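Local coordinates for zinc phosphodiesterase ELAC protein 1 (PDB 3ZWF) that uses two zinc ions to cleave RNA phosphodiester bonds, showing some tRNA 3'-end processing activity and removing 2',3'-cyclic phosphates during tRNA repair, at residues T124-P129 against A175-H180. Residues are numbered along the deposited sequence; the frame is centred on the assembly and turned at random.
Sequences TADQCP and AFRLFH. With ZN (zinc ion), chain E.
Thr124 receives the tip of Arg177 through its hydroxyl: NH1 donates to OG1 at 2.9 Å, and the oxygen lies in the guanidinium plane, at its edge. The same hydroxyl donates to Asp126 OD1 at 2.6 Å, so it relays between arginine and carboxylate, which also form a long salt bridge directly, NH1 to OD1 3.5 Å, with their planes 45° apart. The bend of Arg177 at chi3 (-65°) turns its end to this pair, while CB and CG of its stem pack against the amide of Gln127. Asp126 O lies at the edge of the Phe179 ring, near its plane.

Gln127 runs almost perpendicular to the Arg177 stem, and both ends of its amide are used. NE2 donates to an in-plane lone pair of Leu178 O at 3.1 Å, and OE1 accepts from Thr124 N, reinforcing the turn closed by Gln127 N and Thr124 O. Gln127 O accepts from His180 N at 3.1 Å and sits over one Phe179 face, toward the rim. Cys128 CA makes a CH-pi contact over the Phe179 face, and Pro129 CD touches CZ.

These bonds tie the loop to strand 171-179 and His180 in the metallo-beta-lactamase fold. His180 N is held here, while its NE2 binds zinc with His60, His62 and Asp251 and its ND1 bonds to Gly288 O; the loop probably acts as second-shell support, helping to position this catalytic-zinc ligand.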
ATOM      1  N   THR A 124     -24.610   4.982   8.750  1.00 30.37           N
ATOM      2  CA  THR A 124     -25.953   5.373   8.338  1.00 31.62           C
ATOM      3  C   THR A 124     -25.835   6.122   7.007  1.00 31.78           C
ATOM      4  O   THR A 124     -24.804   6.732   6.706  1.00 30.90           O
ATOM      5  CB  THR A 124     -26.707   6.159   9.396  1.00 33.09           C
ATOM      6  OG1 THR A 124     -26.048   7.403   9.649  1.00 33.24           O
ATOM      7  CG2 THR A 124     -26.816   5.330  10.674  1.00 33.93           C
ATOM      8  N   ALA A 125     -26.929   6.076   6.248  1.00 34.35           N
ATOM      9  CA  ALA A 125     -26.977   6.607   4.873  1.00 35.14           C
ATOM     10  C   ALA A 125     -26.770   8.133   4.839  1.00 34.97           C
ATOM     11  O   ALA A 125     -26.254   8.680   3.860  1.00 36.29           O
ATOM     12  CB  ALA A 125     -28.331   6.233   4.219  1.00 37.14           C
ATOM     13  N   ASP A 126     -27.138   8.815   5.928  1.00 34.71           N
ATOM     14  CA  ASP A 126     -27.008  10.283   5.987  1.00 35.70           C
ATOM     15  C   ASP A 126     -25.585  10.769   6.335  1.00 33.15           C
ATOM     16  O   ASP A 126     -25.379  11.926   6.596  1.00 34.43           O
ATOM     17  CB  ASP A 126     -28.063  10.937   6.908  1.00 40.10           C
ATOM     18  CG  ASP A 126     -27.960  10.501   8.375  1.00 47.64           C
ATOM     19  OD1 ASP A 126     -27.258   9.533   8.692  1.00 46.83           O
ATOM     20  OD2 ASP A 126     -28.625  11.126   9.238  1.00 49.26           O
ATOM     21  N   GLN A 127     -24.614   9.858   6.292  1.00 31.20           N
ATOM     22  CA  GLN A 127     -23.216  10.193   6.485  1.00 29.86           C
ATOM     23  C   GLN A 127     -22.543  10.550   5.170  1.00 29.72           C
ATOM     24  O   GLN A 127     -21.378  10.863   5.161  1.00 28.47           O
ATOM     25  CB  GLN A 127     -22.452   9.024   7.084  1.00 28.99           C
ATOM     26  CG  GLN A 127     -22.781   8.806   8.557  1.00 29.41           C
ATOM     27  CD  GLN A 127     -21.877   7.762   9.188  1.00 28.61           C
ATOM     28  OE1 GLN A 127     -22.295   6.631   9.412  1.00 28.79           O
ATOM     29  NE2 GLN A 127     -20.609   8.142   9.464  1.00 27.80           N
ATOM     30  N   CYS A 128     -23.270  10.443   4.066  1.00 31.30           N
ATOM     31  CA  CYS A 128     -22.696  10.830   2.786  1.00 32.95           C
ATOM     32  C   CYS A 128     -23.792  11.280   1.834  1.00 35.72           C
ATOM     33  O   CYS A 128     -24.960  11.136   2.140  1.00 35.45           O
ATOM     34  CB  CYS A 128     -21.871   9.675   2.221  1.00 31.63           C
ATOM     35  SG  CYS A 128     -22.800   8.214   1.873  1.00 36.84           S
ATOM     36  N   PRO A 129     -23.420  11.841   0.671  1.00 40.89           N
ATOM     37  CA  PRO A 129     -24.464  12.435  -0.161  1.00 46.59           C
ATOM     38  C   PRO A 129     -25.419  11.410  -0.755  1.00 46.97           C
ATOM     39  O   PRO A 129     -25.068  10.239  -0.903  1.00 42.67           O
ATOM     40  CB  PRO A 129     -23.668  13.149  -1.269  1.00 44.65           C
ATOM     41  CG  PRO A 129     -22.347  13.393  -0.669  1.00 44.71           C
ATOM     42  CD  PRO A 129     -22.084  12.192   0.174  1.00 43.27           C
ATOM     43  N   ALA A 175     -16.933   5.408  18.864  1.00 30.10           N
ATOM     44  CA  ALA A 175     -16.908   6.069  17.557  1.00 29.18           C
ATOM     45  C   ALA A 175     -18.188   6.897  17.396  1.00 29.78           C
ATOM     46  O   ALA A 175     -19.217   6.655  18.038  1.00 30.76           O
ATOM     47  CB  ALA A 175     -16.772   5.075  16.426  1.00 28.29           C
ATOM     48  N   PHE A 176     -18.102   7.884  16.527  1.00 29.29           N
ATOM     49  CA  PHE A 176     -19.251   8.699  16.160  1.00 29.85           C
ATOM     50  C   PHE A 176     -19.206   9.032  14.668  1.00 29.03           C
ATOM     51  O   PHE A 176     -18.165   8.925  14.020  1.00 29.27           O
ATOM     52  CB  PHE A 176     -19.357   9.973  17.018  1.00 30.71           C
ATOM     53  CG  PHE A 176     -18.099  10.834  17.043  1.00 30.33           C
ATOM     54  CD1 PHE A 176     -17.041  10.543  17.879  1.00 30.14           C
ATOM     55  CD2 PHE A 176     -17.982  11.929  16.197  1.00 30.29           C
ATOM     56  CE1 PHE A 176     -15.911  11.308  17.870  1.00 30.36           C
ATOM     57  CE2 PHE A 176     -16.848  12.748  16.203  1.00 31.09           C
ATOM     58  CZ  PHE A 176     -15.798  12.434  17.049  1.00 29.91           C
ATOM     59  N   ARG A 177     -20.353   9.442  14.151  1.00 29.58           N
ATOM     60  CA  ARG A 177     -20.555   9.592  12.721  1.00 29.10           C
ATOM     61  C   ARG A 177     -20.150  10.981  12.247  1.00 28.95           C
ATOM     62  O   ARG A 177     -20.518  12.013  12.871  1.00 29.72           O
ATOM     63  CB  ARG A 177     -22.005   9.355  12.339  1.00 29.97           C
ATOM     64  CG  ARG A 177     -22.507   7.941  12.665  1.00 30.20           C
ATOM     65  CD  ARG A 177     -24.000   7.837  12.409  1.00 31.32           C
ATOM     66  NE  ARG A 177     -24.720   8.700  13.324  1.00 32.53           N
ATOM     67  CZ  ARG A 177     -25.950   9.158  13.141  1.00 33.74           C
ATOM     68  NH1 ARG A 177     -26.649   8.833  12.060  1.00 33.95           N
ATOM     69  NH2 ARG A 177     -26.492   9.952  14.058  1.00 34.90           N
ATOM     70  N   LEU A 178     -19.417  10.955  11.141  1.00 28.05           N
ATOM     71  CA  LEU A 178     -19.034  12.136  10.377  1.00 27.85           C
ATOM     72  C   LEU A 178     -19.642  12.119   8.987  1.00 27.90           C
ATOM     73  O   LEU A 178     -20.113  11.080   8.530  1.00 27.99           O
ATOM     74  CB  LEU A 178     -17.497  12.238  10.248  1.00 26.92           C
ATOM     75  CG  LEU A 178     -16.715  12.137  11.555  1.00 26.90           C
ATOM     76  CD1 LEU A 178     -15.205  12.244  11.346  1.00 26.15           C
ATOM     77  CD2 LEU A 178     -17.122  13.281  12.507  1.00 27.79           C
ATOM     78  N   PHE A 179     -19.692  13.280   8.347  1.00 28.14           N
ATOM     79  CA  PHE A 179     -20.185  13.416   6.983  1.00 28.34           C
ATOM     80  C   PHE A 179     -18.995  13.569   6.045  1.00 27.48           C
ATOM     81  O   PHE A 179     -18.171  14.458   6.230  1.00 27.22           O
ATOM     82  CB  PHE A 179     -21.086  14.623   6.822  1.00 29.72           C
ATOM     83  CG  PHE A 179     -21.836  14.623   5.532  1.00 31.93           C
ATOM     84  CD1 PHE A 179     -21.283  15.182   4.380  1.00 33.48           C
ATOM     85  CD2 PHE A 179     -23.096  13.998   5.444  1.00 34.18           C
ATOM     86  CE1 PHE A 179     -21.967  15.112   3.158  1.00 36.28           C
ATOM     87  CE2 PHE A 179     -23.800  13.952   4.222  1.00 35.79           C
ATOM     88  CZ  PHE A 179     -23.213  14.509   3.076  1.00 37.24           C
ATOM     89  N   HIS A 180     -18.919  12.700   5.037  1.00 27.16           N
ATOM     90  CA  HIS A 180     -17.849  12.743   4.073  1.00 26.52           C
ATOM     91  C   HIS A 180     -18.397  12.232   2.728  1.00 26.85           C
ATOM     92  O   HIS A 180     -19.593  11.924   2.615  1.00 28.16           O
ATOM     93  CB  HIS A 180     -16.663  11.955   4.638  1.00 25.63           C
ATOM     94  CG  HIS A 180     -15.401  12.000   3.807  1.00 25.04           C
ATOM     95  ND1 HIS A 180     -14.837  13.166   3.317  1.00 25.09           N
ATOM     96  CD2 HIS A 180     -14.578  10.994   3.423  1.00 24.50           C
ATOM     97  CE1 HIS A 180     -13.739  12.857   2.628  1.00 24.63           C
ATOM     98  NE2 HIS A 180     -13.555  11.552   2.692  1.00 24.28           N
TER
HETATM   99 ZN    ZN E1364     -11.525  10.541   2.343  1.00 30.12          ZN
HETATM  100  O   HOH W   1      -9.594   9.901   2.010  1.00 28.39           O